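Local structure of zinc chaperone AztD (Citrobacter koseri, 6CMK) at residues 321-326 against 333-338; 178-183 against 241-246; 33-38 against 94-99; 369-374 against 383-388; 267-272 against 284-289. The protein acts as a periplasmic zinc chaperone that binds zinc ions and transfers one of them directly to the solute-binding protein AztC. One frame throughout, in Å; residues are numbered along the deposited sequence. Where two conformers were deposited one is given.

How the contacts relate
All five contacts belong to one ring of antiparallel four- and five-stranded blades, a beta propeller. Contacts 1 and 4 are outer hairpins of successive blades and touch, Val338 CG1 lying 3.6 Å from Ile373 CB, while their centres are 18 Å apart. Contacts 2 and 3 each bridge neighbouring blades, and contact 5 packs a turn against the chain entering a strand of the same blade. Contacts 2 and 5 meet where Arg246 NH2 comes within 2.7 Å of Pro285 O. Side chain to side chain, Ile96 of contact 3 is about 10 Å from the zinc ligand Asp106, and Val180 of contact 2 about 12 Å from the zinc ligand His126.

Contact 1 (321-326 against 333-338). With EDO (1,2-ethanediol), chain L.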
# COMPACT_ATOMS: atom_id res chain seq x y z
N LYS B 321 33.07 -1.60 1.09
CA LYS B 321 32.34 -0.35 1.01
C LYS B 321 30.87 -0.58 0.69
O LYS B 321 30.50 -1.48 -0.07
CB LYS B 321 32.94 0.58 -0.05
CG LYS B 321 34.34 1.10 0.25
CD LYS B 321 34.65 2.23 -0.73
CE LYS B 321 36.08 2.73 -0.64
NZ LYS B 321 36.21 3.97 -1.46
N LEU B 322 30.04 0.27 1.27
CA LEU B 322 28.64 0.37 0.90
C LEU B 322 28.50 1.52 -0.07
O LEU B 322 29.05 2.60 0.17
CB LEU B 322 27.78 0.59 2.14
CG LEU B 322 26.26 0.64 1.89
CD1 LEU B 322 25.75 -0.70 1.40
CD2 LEU B 322 25.53 1.06 3.14
N ASN B 323 27.81 1.30 -1.19
CA ASN B 323 27.68 2.30 -2.24
C ASN B 323 26.21 2.66 -2.43
O ASN B 323 25.37 1.78 -2.58
CB ASN B 323 28.28 1.82 -3.56
CG ASN B 323 29.69 1.31 -3.41
OD1 ASN B 323 30.64 2.04 -3.63
ND2 ASN B 323 29.83 0.03 -3.06
N GLN B 324 25.93 3.96 -2.41
CA GLN B 324 24.59 4.48 -2.63
C GLN B 324 24.34 4.64 -4.12
O GLN B 324 25.12 5.31 -4.81
CB GLN B 324 24.44 5.81 -1.90
CG GLN B 324 23.07 6.44 -2.01
CD GLN B 324 23.05 7.84 -1.42
OE1 GLN B 324 23.77 8.73 -1.87
NE2 GLN B 324 22.23 8.03 -0.40
N ILE B 325 23.29 4.00 -4.63
CA ILE B 325 22.89 4.13 -6.03
C ILE B 325 21.75 5.13 -6.12
O ILE B 325 20.67 4.90 -5.56
CB ILE B 325 22.45 2.79 -6.62
CG1 ILE B 325 23.53 1.73 -6.44
CG2 ILE B 325 22.08 2.97 -8.09
CD1 ILE B 325 24.86 2.11 -7.03
N ASP B 326 21.97 6.21 -6.87
CA ASP B 326 20.91 7.14 -7.25
C ASP B 326 20.30 6.60 -8.54
O ASP B 326 20.89 6.71 -9.62
CB ASP B 326 21.47 8.55 -7.43
CG ASP B 326 20.40 9.56 -7.80
OD1 ASP B 326 19.36 9.18 -8.37
OD2 ASP B 326 20.61 10.76 -7.51
N SER B 333 26.20 7.66 -6.08
CA SER B 333 26.27 9.02 -5.57
C SER B 333 27.25 9.18 -4.41
O SER B 333 27.80 10.27 -4.23
CB SER B 333 24.87 9.49 -5.14
OG SER B 333 24.14 8.43 -4.54
N GLN B 334 27.51 8.12 -3.66
CA GLN B 334 28.57 8.16 -2.65
C GLN B 334 28.84 6.75 -2.15
O GLN B 334 28.05 5.82 -2.37
CB GLN B 334 28.20 9.08 -1.49
CG GLN B 334 26.97 8.66 -0.72
CD GLN B 334 26.64 9.61 0.41
OE1 GLN B 334 27.52 10.04 1.15
NE2 GLN B 334 25.36 9.94 0.55
N SER B 335 29.96 6.61 -1.44
CA SER B 335 30.42 5.34 -0.89
C SER B 335 30.99 5.58 0.50
O SER B 335 31.51 6.66 0.80
CB SER B 335 31.50 4.71 -1.78
OG SER B 335 31.04 4.55 -3.11
N VAL B 336 30.91 4.56 1.35
CA VAL B 336 31.45 4.62 2.70
C VAL B 336 31.99 3.24 3.08
O VAL B 336 31.37 2.22 2.77
CB VAL B 336 30.39 5.10 3.72
CG1 VAL B 336 29.28 4.06 3.91
CG2 VAL B 336 31.04 5.42 5.06
N ARG B 337 33.15 3.22 3.73
CA ARG B 337 33.73 1.97 4.20
C ARG B 337 32.98 1.48 5.44
O ARG B 337 32.81 2.24 6.40
CB ARG B 337 35.21 2.16 4.51
CG ARG B 337 35.91 0.89 4.96
CD ARG B 337 37.42 1.02 4.83
NE ARG B 337 37.82 0.99 3.43
CZ ARG B 337 37.86 -0.12 2.69
NH1 ARG B 337 37.55 -1.29 3.23
NH2 ARG B 337 38.23 -0.05 1.42
N VAL B 338 32.55 0.22 5.42
CA VAL B 338 31.79 -0.37 6.51
C VAL B 338 32.50 -1.55 7.15
O VAL B 338 32.48 -1.69 8.38
CB VAL B 338 30.39 -0.80 6.01
CG1 VAL B 338 29.61 -1.50 7.12
CG2 VAL B 338 29.64 0.42 5.50
C1 EDO L . 35.00 1.20 9.24
O1 EDO L . 35.40 2.57 9.08
C2 EDO L . 36.18 0.28 8.93
O2 EDO L . 35.74 -1.08 8.94
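Leu322 and Val336 form an antiparallel hydrogen-bonded pair, Leu322 N giving to Val336 O at 2.8 Å and Val336 N to Leu322 O at 2.9 Å, with the strand directions 162° apart. Non-hydrogen-bonded pairs flank it, Lys321 with Arg337 and Asn323 with Ser335. On the face carrying those four side chains, Ser335 donates its hydroxyl proton to the Asn323 amide, OG to OD1 2.6 Å, from a position tilted 28° out of the carbonyl plane. Asn323 ND2 reaches the other way, to Val315 O and Thr317 OG1 of strand 312-317, so the orientation of the amide is fixed from both ends. This is the outer hairpin of a four-stranded propeller blade, strand 331-337 being its outermost. On the other face, Gln324 runs out extended with CG anti to its own N (chi1 -178°), and its OE1 is gripped by two donors arriving from opposite faces of the amide plane: Ser333 OG at 2.7 Å and Gln334 NE2 at 3.1 Å. Phe380 of the next blade packs against Gln324, Gln334 and Val336. Leu322 CB also meets Val338 CG2 at 3.8 Å. At the Lys321 end, in the conformer given, one of two for Arg337, Lys321 CG rides 4.2 Å above the plane of the Arg337 guanidinium, offset toward its rim, while Arg337 NH1 bonds to Asp319 O.

Contact 2 (178-183 against 241-246); sequences YAVVSI and AAPVIR
Tyr178 holds CG opposite its carbonyl carbon (chi1 -62°), which turns the ring toward the other segment and lays one face against Ala242. Val180, two residues on, carries CG1 anti to the backbone N (chi1 171°), the branch that meets Ile245. The Tyr178 contact is a CH-pi interaction: Ala242 CB stands 3.9 Å from the ring centroid and only 16° off the normal, displaced toward the rim near CZ. Ala242 CA comes over the same ring, 3.6 Å from Tyr178 CE2. Pro243 meets the root of the tyrosine, its CD 3.6 Å from Tyr178 CB, and the two side chains pass at a slant. The proline ring also reaches Val180, CG lying 4.4 Å from Val180 CG2. Further along, Val180 CG1 and Ile245 CD1 point at each other tip to tip, 4.2 Å apart. With no polar bond linking the two segments, the junction is a strip of carbon contacts between separate propeller blades, whose nearest CA pair, Tyr178 CA and Ala242 CA, is 6.7 Å apart. Strand 178-183 belongs to one blade and strand 244-249 is the outermost of the next. Ile236 of strand 232-237 packs on both Val180 and Pro243, and Val198 of strand 195-200 touches Tyr178 and Ile245, so neighbouring strands of both blades complete the apolar layer.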
# COMPACT_ATOMS: atom_id res chain seq x y z
N TYR B 178 -3.13 -19.09 -11.78
CA TYR B 178 -2.04 -19.46 -12.68
C TYR B 178 -0.71 -19.33 -11.95
O TYR B 178 -0.62 -18.73 -10.87
CB TYR B 178 -2.01 -18.56 -13.93
CG TYR B 178 -3.24 -18.62 -14.80
CD1 TYR B 178 -3.37 -19.60 -15.78
CD2 TYR B 178 -4.27 -17.71 -14.65
CE1 TYR B 178 -4.49 -19.66 -16.58
CE2 TYR B 178 -5.39 -17.77 -15.44
CZ TYR B 178 -5.49 -18.75 -16.40
OH TYR B 178 -6.61 -18.81 -17.20
N ALA B 179 0.33 -19.88 -12.56
CA ALA B 179 1.71 -19.62 -12.17
C ALA B 179 2.55 -19.51 -13.42
O ALA B 179 2.17 -19.99 -14.49
CB ALA B 179 2.28 -20.70 -11.25
N VAL B 180 3.69 -18.84 -13.30
CA VAL B 180 4.72 -18.87 -14.33
C VAL B 180 5.87 -19.70 -13.78
O VAL B 180 6.37 -19.43 -12.68
CB VAL B 180 5.20 -17.46 -14.70
CG1 VAL B 180 6.44 -17.54 -15.61
CG2 VAL B 180 4.07 -16.69 -15.38
N VAL B 181 6.29 -20.71 -14.54
CA VAL B 181 7.34 -21.60 -14.09
C VAL B 181 8.41 -21.68 -15.17
O VAL B 181 8.13 -21.56 -16.37
CB VAL B 181 6.83 -23.03 -13.76
CG1 VAL B 181 5.79 -22.98 -12.66
CG2 VAL B 181 6.26 -23.70 -14.99
N SER B 182 9.63 -21.91 -14.73
CA SER B 182 10.74 -22.11 -15.64
C SER B 182 10.64 -23.48 -16.30
O SER B 182 10.06 -24.42 -15.75
CB SER B 182 12.05 -21.97 -14.88
OG SER B 182 12.07 -22.85 -13.78
N ILE B 183 11.21 -23.57 -17.49
CA ILE B 183 11.15 -24.76 -18.33
C ILE B 183 12.50 -25.47 -18.22
O ILE B 183 13.53 -24.85 -18.50
CB ILE B 183 10.85 -24.39 -19.79
CG1 ILE B 183 9.49 -23.68 -19.89
CG2 ILE B 183 10.92 -25.61 -20.69
CD1 ILE B 183 9.31 -22.94 -21.20
N ALA B 241 -7.06 -11.84 -16.57
CA ALA B 241 -6.95 -13.01 -17.44
C ALA B 241 -5.69 -13.75 -17.02
O ALA B 241 -5.15 -13.57 -15.92
CB ALA B 241 -6.94 -12.58 -18.91
N ALA B 242 -5.19 -14.61 -17.90
CA ALA B 242 -3.94 -15.28 -17.62
C ALA B 242 -2.82 -14.25 -17.61
O ALA B 242 -2.92 -13.20 -18.26
CB ALA B 242 -3.66 -16.36 -18.65
N PRO B 243 -1.74 -14.51 -16.87
CA PRO B 243 -0.59 -13.61 -16.93
C PRO B 243 -0.06 -13.51 -18.35
O PRO B 243 -0.24 -14.43 -19.17
CB PRO B 243 0.44 -14.25 -15.98
CG PRO B 243 -0.13 -15.50 -15.49
CD PRO B 243 -1.55 -15.64 -15.94
N VAL B 244 0.58 -12.38 -18.64
CA VAL B 244 1.16 -12.10 -19.95
C VAL B 244 2.66 -11.92 -19.79
O VAL B 244 3.12 -11.11 -18.97
CB VAL B 244 0.53 -10.84 -20.58
CG1 VAL B 244 1.20 -10.53 -21.92
CG2 VAL B 244 -0.97 -11.04 -20.76
N ILE B 245 3.42 -12.66 -20.59
CA ILE B 245 4.88 -12.61 -20.59
C ILE B 245 5.34 -11.86 -21.83
O ILE B 245 4.95 -12.20 -22.95
CB ILE B 245 5.50 -14.02 -20.57
CG1 ILE B 245 5.01 -14.84 -19.37
CG2 ILE B 245 7.03 -13.94 -20.58
CD1 ILE B 245 5.39 -16.31 -19.47
N ARG B 246 6.20 -10.86 -21.64
CA ARG B 246 6.87 -10.23 -22.77
C ARG B 246 8.37 -10.28 -22.54
O ARG B 246 8.85 -10.37 -21.41
CB ARG B 246 6.39 -8.79 -22.98
CG ARG B 246 6.78 -7.78 -21.91
CD ARG B 246 6.44 -6.37 -22.38
NE ARG B 246 6.83 -5.33 -21.43
CZ ARG B 246 7.78 -4.42 -21.63
NH1 ARG B 246 8.48 -4.39 -22.76
NH2 ARG B 246 8.04 -3.52 -20.69

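Contact 3 (33-38 against 94-99); sequences VTAWRL and SGIAFH
Arg37 spends part of its guanidinium on a main-chain carbonyl, NH1 giving to Ser94 O at 2.8 Å with an angle of 142° at the hydrogen. The bond uses a lone pair in the carbonyl plane and lies close to the guanidinium plane. Because the arginine chain is extended from CG to NE (chi2 170°), it crosses the gap with its methylenes beside Ile96: CD is 3.6 Å from Ile96 CD1, and Ile96 CG1 sits 3.9 Å above one face of the guanidinium, offset toward the rim. NH1 has a second carbonyl partner in Asp110 O. Ile96 CD1 also touches the Ala35 methyl, 3.9 Å from its CB. The presented carbonyl belongs to an ST turn in which Ile96 N bonds to Ser94 OG at 3.2 Å, and Ser94 OG is in turn bonded to Gly76 O. Gly95, with left-handed backbone angles, passes close by, its CA 3.6 Å from Arg37 NH1. Gly346 of a second copy of the protein in the assembly touches Trp36. Strand 32-42 lies between 47-52 and the C-terminal strand 392-403 in the blade that closes the propeller, whereas 88-100 belongs to the following blade, from which Ile109 of strand 105-109 packs on Ala35 and Arg37.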
# COMPACT_ATOMS: atom_id res chain seq x y z
N VAL B 33 2.77 4.17 17.14
CA VAL B 33 3.84 3.24 17.44
C VAL B 33 4.61 2.93 16.17
O VAL B 33 4.02 2.59 15.14
CB VAL B 33 3.31 1.94 18.07
CG1 VAL B 33 4.47 0.98 18.33
CG2 VAL B 33 2.58 2.27 19.36
N THR B 34 5.93 3.03 16.26
CA THR B 34 6.87 2.65 15.21
C THR B 34 7.53 1.35 15.62
O THR B 34 8.00 1.22 16.76
CB THR B 34 7.93 3.73 14.99
OG1 THR B 34 7.31 4.95 14.55
CG2 THR B 34 8.96 3.29 13.96
N ALA B 35 7.58 0.38 14.71
CA ALA B 35 8.20 -0.89 15.06
C ALA B 35 8.82 -1.50 13.81
O ALA B 35 8.15 -1.61 12.78
CB ALA B 35 7.19 -1.86 15.69
N TRP B 36 10.09 -1.87 13.92
CA TRP B 36 10.81 -2.56 12.86
C TRP B 36 11.65 -3.67 13.46
O TRP B 36 12.21 -3.51 14.55
CB TRP B 36 11.72 -1.62 12.07
CG TRP B 36 11.03 -0.54 11.27
CD1 TRP B 36 10.45 0.60 11.75
CD2 TRP B 36 10.89 -0.48 9.85
NE1 TRP B 36 9.95 1.36 10.72
CE2 TRP B 36 10.21 0.72 9.54
CE3 TRP B 36 11.27 -1.32 8.81
CZ2 TRP B 36 9.91 1.08 8.24
CZ3 TRP B 36 10.97 -0.95 7.51
CH2 TRP B 36 10.29 0.24 7.25
N ARG B 37 11.76 -4.78 12.74
CA ARG B 37 12.47 -5.95 13.24
C ARG B 37 13.39 -6.51 12.16
O ARG B 37 13.04 -6.52 10.98
CB ARG B 37 11.48 -7.02 13.70
CG ARG B 37 10.80 -6.61 14.97
CD ARG B 37 9.65 -7.50 15.34
NE ARG B 37 9.01 -7.00 16.55
CZ ARG B 37 8.03 -7.61 17.19
NH1 ARG B 37 7.55 -8.76 16.74
NH2 ARG B 37 7.52 -7.07 18.29
N LEU B 38 14.57 -6.94 12.59
CA LEU B 38 15.52 -7.64 11.75
C LEU B 38 15.40 -9.13 11.98
O LEU B 38 15.24 -9.59 13.12
CB LEU B 38 16.96 -7.22 12.06
CG LEU B 38 17.26 -5.73 12.13
CD1 LEU B 38 18.72 -5.51 12.56
CD2 LEU B 38 16.97 -5.10 10.79
N SER B 94 6.21 -12.57 11.94
CA SER B 94 7.10 -11.48 12.33
C SER B 94 6.62 -10.78 13.59
O SER B 94 7.43 -10.20 14.33
CB SER B 94 7.22 -10.48 11.20
OG SER B 94 6.00 -9.78 11.05
N GLY B 95 5.32 -10.79 13.83
CA GLY B 95 4.74 -10.07 14.94
C GLY B 95 4.42 -8.62 14.64
O GLY B 95 4.06 -7.89 15.56
N ILE B 96 4.56 -8.19 13.39
CA ILE B 96 4.19 -6.83 12.99
C ILE B 96 3.27 -6.95 11.79
O ILE B 96 3.64 -7.54 10.77
CB ILE B 96 5.41 -5.96 12.64
CG1 ILE B 96 6.33 -5.83 13.86
CG2 ILE B 96 4.93 -4.59 12.17
CD1 ILE B 96 7.66 -5.13 13.58
N ALA B 97 2.06 -6.39 11.91
CA ALA B 97 1.12 -6.41 10.81
C ALA B 97 0.34 -5.10 10.82
O ALA B 97 0.23 -4.42 11.85
CB ALA B 97 0.17 -7.61 10.91
N PHE B 98 -0.19 -4.74 9.65
CA PHE B 98 -0.87 -3.47 9.48
C PHE B 98 -2.27 -3.64 8.92
O PHE B 98 -2.61 -4.66 8.31
CB PHE B 98 -0.08 -2.55 8.55
CG PHE B 98 1.27 -2.18 9.08
CD1 PHE B 98 1.41 -1.16 10.01
CD2 PHE B 98 2.40 -2.88 8.66
CE1 PHE B 98 2.67 -0.80 10.50
CE2 PHE B 98 3.65 -2.53 9.15
CZ PHE B 98 3.78 -1.51 10.07
N HIS B 99 -3.09 -2.63 9.18
CA HIS B 99 -4.40 -2.47 8.56
C HIS B 99 -4.43 -1.14 7.83
O HIS B 99 -4.11 -0.10 8.42
CB HIS B 99 -5.52 -2.53 9.59
CG HIS B 99 -5.56 -3.81 10.36
ND1 HIS B 99 -6.04 -4.98 9.83
CD2 HIS B 99 -5.18 -4.10 11.63
CE1 HIS B 99 -5.96 -5.94 10.73
NE2 HIS B 99 -5.43 -5.44 11.83

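Contact 4 (369-374 against 383-388); sequences KSKIIV and TSEISV
Lys371 and Glu385 supply the charged interaction, a salt bridge of 2.7 Å from NZ to OE1 on the syn side of the carboxylate. Both side chains leave the backbone with CG between N and the carbonyl carbon (chi1 66° and 62°); the lysine then bends at chi3 and crosses the glutamate obliquely. Glu385 OE2 has a partner of its own in Lys382, so the carboxylate has two ammonium partners, which would probably favour its charged form. Among the backbone bonds, Ile372 and Ile386 make the central hydrogen-bonded pair, Ile372 N to Ile386 O being 2.7 Å. Toward the hairpin turn, Thr383 and Ser384 both face Val374 in a classic beta bulge, with Thr383 N giving to Val374 O at 2.8 Å and Ser384 N adding a weak bond. These are the two outer strands of a four-stranded propeller blade, 381-387 being outermost. At the other end Val388 N bonds to Ser370 O at 3.1 Å, approaching from above the carbonyl plane, and a water donates to that same oxygen and bonds to Ser387 OG. The apolar contacts gather on the face bearing Ile372 and Ile386: Ile372 CD1 touches Val388 CG2 at 3.8 Å, and Val374 CG2 touches Ile386 CD1 at the same 3.8 Å. Ile51 of strand 47-52, in the adjoining blade, packs on Ile386 and Val388.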
# COMPACT_ATOMS: atom_id res chain seq x y z
N LYS B 369 33.03 -10.64 12.11
CA LYS B 369 33.18 -9.88 13.34
C LYS B 369 31.99 -10.04 14.28
O LYS B 369 31.96 -9.39 15.33
CB LYS B 369 33.40 -8.41 13.03
CG LYS B 369 34.63 -8.12 12.17
CD LYS B 369 35.93 -8.31 12.94
CE LYS B 369 37.12 -7.90 12.09
NZ LYS B 369 37.12 -6.44 11.76
N SER B 370 31.03 -10.89 13.94
CA SER B 370 29.87 -11.14 14.79
C SER B 370 29.16 -9.84 15.15
O SER B 370 28.84 -9.58 16.31
CB SER B 370 30.28 -11.89 16.06
OG SER B 370 31.00 -13.07 15.76
N LYS B 371 28.90 -9.01 14.14
CA LYS B 371 28.19 -7.76 14.40
C LYS B 371 27.43 -7.32 13.16
O LYS B 371 27.63 -7.85 12.06
CB LYS B 371 29.15 -6.65 14.85
CG LYS B 371 30.17 -6.17 13.81
CD LYS B 371 31.18 -5.16 14.40
CE LYS B 371 32.03 -5.76 15.53
NZ LYS B 371 32.91 -4.77 16.23
N ILE B 372 26.50 -6.39 13.38
CA ILE B 372 25.79 -5.69 12.33
C ILE B 372 26.13 -4.21 12.47
O ILE B 372 25.99 -3.65 13.56
CB ILE B 372 24.27 -5.90 12.43
CG1 ILE B 372 23.93 -7.39 12.37
CG2 ILE B 372 23.53 -5.11 11.33
CD1 ILE B 372 22.49 -7.71 12.72
N ILE B 373 26.57 -3.59 11.37
CA ILE B 373 26.84 -2.16 11.35
C ILE B 373 25.55 -1.42 11.00
O ILE B 373 24.81 -1.84 10.10
CB ILE B 373 27.95 -1.81 10.34
CG1 ILE B 373 29.19 -2.68 10.56
CG2 ILE B 373 28.29 -0.33 10.43
CD1 ILE B 373 29.68 -2.77 11.99
N VAL B 374 25.28 -0.32 11.70
CA VAL B 374 24.06 0.46 11.49
C VAL B 374 24.45 1.84 10.98
O VAL B 374 25.24 2.54 11.61
CB VAL B 374 23.24 0.59 12.79
CG1 VAL B 374 21.90 1.26 12.50
CG2 VAL B 374 23.01 -0.77 13.43
N THR B 383 26.11 4.94 12.69
CA THR B 383 25.59 5.49 13.93
C THR B 383 25.62 4.52 15.10
O THR B 383 25.59 4.98 16.25
CB THR B 383 24.15 6.00 13.74
OG1 THR B 383 23.36 5.00 13.09
CG2 THR B 383 24.16 7.26 12.89
N SER B 384 25.71 3.22 14.86
CA SER B 384 25.85 2.25 15.94
C SER B 384 26.29 0.92 15.34
O SER B 384 26.43 0.78 14.12
CB SER B 384 24.55 2.08 16.73
OG SER B 384 23.53 1.55 15.90
N GLU B 385 26.53 -0.06 16.20
CA GLU B 385 26.71 -1.43 15.75
C GLU B 385 26.07 -2.36 16.77
O GLU B 385 25.97 -2.04 17.96
CB GLU B 385 28.20 -1.76 15.53
CG GLU B 385 29.09 -1.68 16.75
CD GLU B 385 30.50 -2.15 16.43
OE1 GLU B 385 30.97 -3.11 17.08
OE2 GLU B 385 31.12 -1.57 15.51
N ILE B 386 25.61 -3.51 16.28
CA ILE B 386 24.87 -4.48 17.07
C ILE B 386 25.68 -5.76 17.12
O ILE B 386 26.07 -6.29 16.07
CB ILE B 386 23.48 -4.77 16.47
CG1 ILE B 386 22.63 -3.51 16.43
CG2 ILE B 386 22.77 -5.86 17.26
CD1 ILE B 386 21.48 -3.60 15.47
N SER B 387 25.91 -6.28 18.32
CA SER B 387 26.63 -7.52 18.50
C SER B 387 25.67 -8.69 18.37
O SER B 387 24.59 -8.68 18.97
CB SER B 387 27.33 -7.55 19.86
OG SER B 387 27.91 -8.83 20.10
N VAL B 388 26.04 -9.68 17.56
CA VAL B 388 25.22 -10.85 17.27
C VAL B 388 26.16 -12.04 17.24
O VAL B 388 27.00 -12.14 16.34
CB VAL B 388 24.46 -10.73 15.94
CG1 VAL B 388 23.56 -11.95 15.72
CG2 VAL B 388 23.64 -9.46 15.88
O HOH W 1 30.15 -9.17 18.68

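Contact 5 (267-272 against 284-289)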
# COMPACT_ATOMS: atom_id res chain seq x y z
N GLY B 267 8.97 1.49 -4.09
CA GLY B 267 8.11 2.65 -4.26
C GLY B 267 8.09 3.19 -5.66
O GLY B 267 7.23 4.00 -6.02
N MET B 268 9.02 2.73 -6.48
CA MET B 268 9.18 3.12 -7.86
C MET B 268 9.44 1.83 -8.62
O MET B 268 10.04 0.91 -8.07
CB MET B 268 10.35 4.12 -7.96
CG MET B 268 10.76 4.63 -9.31
SD MET B 268 11.96 5.97 -9.02
CE MET B 268 13.50 5.07 -8.88
N GLN B 269 8.95 1.73 -9.86
CA GLN B 269 9.11 0.49 -10.63
C GLN B 269 10.43 0.50 -11.40
O GLN B 269 10.61 1.29 -12.33
CB GLN B 269 7.95 0.28 -11.59
CG GLN B 269 6.69 -0.12 -10.88
CD GLN B 269 5.60 -0.57 -11.83
OE1 GLN B 269 4.93 0.25 -12.45
NE2 GLN B 269 5.45 -1.88 -11.98
N TYR B 270 11.34 -0.40 -11.01
CA TYR B 270 12.59 -0.62 -11.73
C TYR B 270 13.17 -1.94 -11.25
O TYR B 270 12.78 -2.48 -10.22
CB TYR B 270 13.60 0.52 -11.50
CG TYR B 270 14.13 0.61 -10.08
CD1 TYR B 270 13.50 1.39 -9.12
CD2 TYR B 270 15.27 -0.09 -9.70
CE1 TYR B 270 13.99 1.47 -7.82
CE2 TYR B 270 15.76 -0.02 -8.42
CZ TYR B 270 15.13 0.77 -7.48
OH TYR B 270 15.63 0.83 -6.21
N PHE B 271 14.15 -2.43 -12.01
CA PHE B 271 14.94 -3.57 -11.60
C PHE B 271 16.41 -3.20 -11.64
O PHE B 271 16.83 -2.37 -12.44
CB PHE B 271 14.66 -4.79 -12.49
CG PHE B 271 13.24 -5.22 -12.45
CD1 PHE B 271 12.78 -5.96 -11.39
CD2 PHE B 271 12.36 -4.86 -13.45
CE1 PHE B 271 11.45 -6.34 -11.32
CE2 PHE B 271 11.04 -5.24 -13.40
CZ PHE B 271 10.58 -5.98 -12.33
N ILE B 272 17.18 -3.80 -10.74
CA ILE B 272 18.63 -3.77 -10.82
C ILE B 272 19.11 -5.20 -10.96
O ILE B 272 18.67 -6.09 -10.22
CB ILE B 272 19.26 -3.09 -9.59
CG1 ILE B 272 18.81 -1.63 -9.52
CG2 ILE B 272 20.79 -3.15 -9.68
CD1 ILE B 272 19.27 -0.91 -8.28
N ASP B 284 14.22 0.12 -16.45
CA ASP B 284 12.89 0.71 -16.28
C ASP B 284 11.89 -0.03 -17.16
O ASP B 284 11.86 0.20 -18.38
CB ASP B 284 12.92 2.20 -16.64
CG ASP B 284 11.61 2.90 -16.33
OD1 ASP B 284 10.58 2.21 -16.12
OD2 ASP B 284 11.61 4.14 -16.29
N PRO B 285 11.08 -0.93 -16.61
CA PRO B 285 10.19 -1.74 -17.46
C PRO B 285 9.01 -0.98 -18.01
O PRO B 285 8.28 -1.52 -18.85
CB PRO B 285 9.74 -2.85 -16.51
CG PRO B 285 9.69 -2.16 -15.18
CD PRO B 285 10.89 -1.25 -15.18
N THR B 286 8.78 0.25 -17.55
CA THR B 286 7.68 1.07 -18.05
C THR B 286 8.09 1.98 -19.20
O THR B 286 7.21 2.60 -19.81
CB THR B 286 7.11 1.92 -16.90
OG1 THR B 286 8.02 2.98 -16.58
CG2 THR B 286 6.86 1.07 -15.65
N GLU B 287 9.39 2.05 -19.54
CA GLU B 287 9.90 3.02 -20.50
C GLU B 287 10.70 2.32 -21.60
O GLU B 287 11.24 1.23 -21.40
CB GLU B 287 10.80 4.07 -19.84
CG GLU B 287 10.19 4.83 -18.67
CD GLU B 287 8.87 5.49 -19.01
OE1 GLU B 287 7.82 4.94 -18.63
OE2 GLU B 287 8.89 6.56 -19.65
N SER B 288 10.80 3.00 -22.74
CA SER B 288 11.54 2.46 -23.89
C SER B 288 13.05 2.57 -23.70
O SER B 288 13.79 1.68 -24.12
CB SER B 288 11.12 3.19 -25.17
OG SER B 288 9.71 3.37 -25.22
N ASP B 289 13.52 3.66 -23.10
CA ASP B 289 14.95 3.83 -22.80
C ASP B 289 15.25 3.08 -21.50
O ASP B 289 15.46 3.65 -20.43
CB ASP B 289 15.30 5.31 -22.70
CG ASP B 289 16.62 5.64 -23.37
OD1 ASP B 289 17.68 5.43 -22.73
OD2 ASP B 289 16.61 6.10 -24.53
O HOH W 2 9.42 3.15 -13.47
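Asp284 OD1, which looks across at Gln269 O, is gripped by Thr286 N at 3.0 Å and by a water at 3.0 Å. That water also lies a short 2.5 Å from Gln269 O, so the bridge it would make to the other segment is doubtful. The bond from Thr286 N, met on the anti side and 35° out of the carboxylate plane, makes an Asx turn. It sits within a type I turn from Asp284 to Glu287, closed by Glu287 N to Asp284 O at 3.3 Å. In the propeller, this turn follows strand 279-283 and leads toward the outermost strand 291-295 of the same blade, while 267-272 includes the start of strand 271-274. Pro285 lies against the incoming chain: its CD is 3.9 Å from Tyr270 CA, and its CG is 3.8 Å from Phe271 CE2. The Phe271 ring is swung to the proline by a first torsion that puts CG opposite the carbonyl carbon (chi1 -60°), and the two side chains cross at about a right angle. The Thr286 methyl, CG2, meets Gln269 OE1 at 3.8 Å. Gln269 NE2 is held by Asp223 OD1 and Ser221 O of the preceding blade, which fixes the turn of its amide. Pro297 of the second subunit packs on Gln269, and a triethylene glycol, probably from the crystallisation liquor, lies beside the Asp284 side chain.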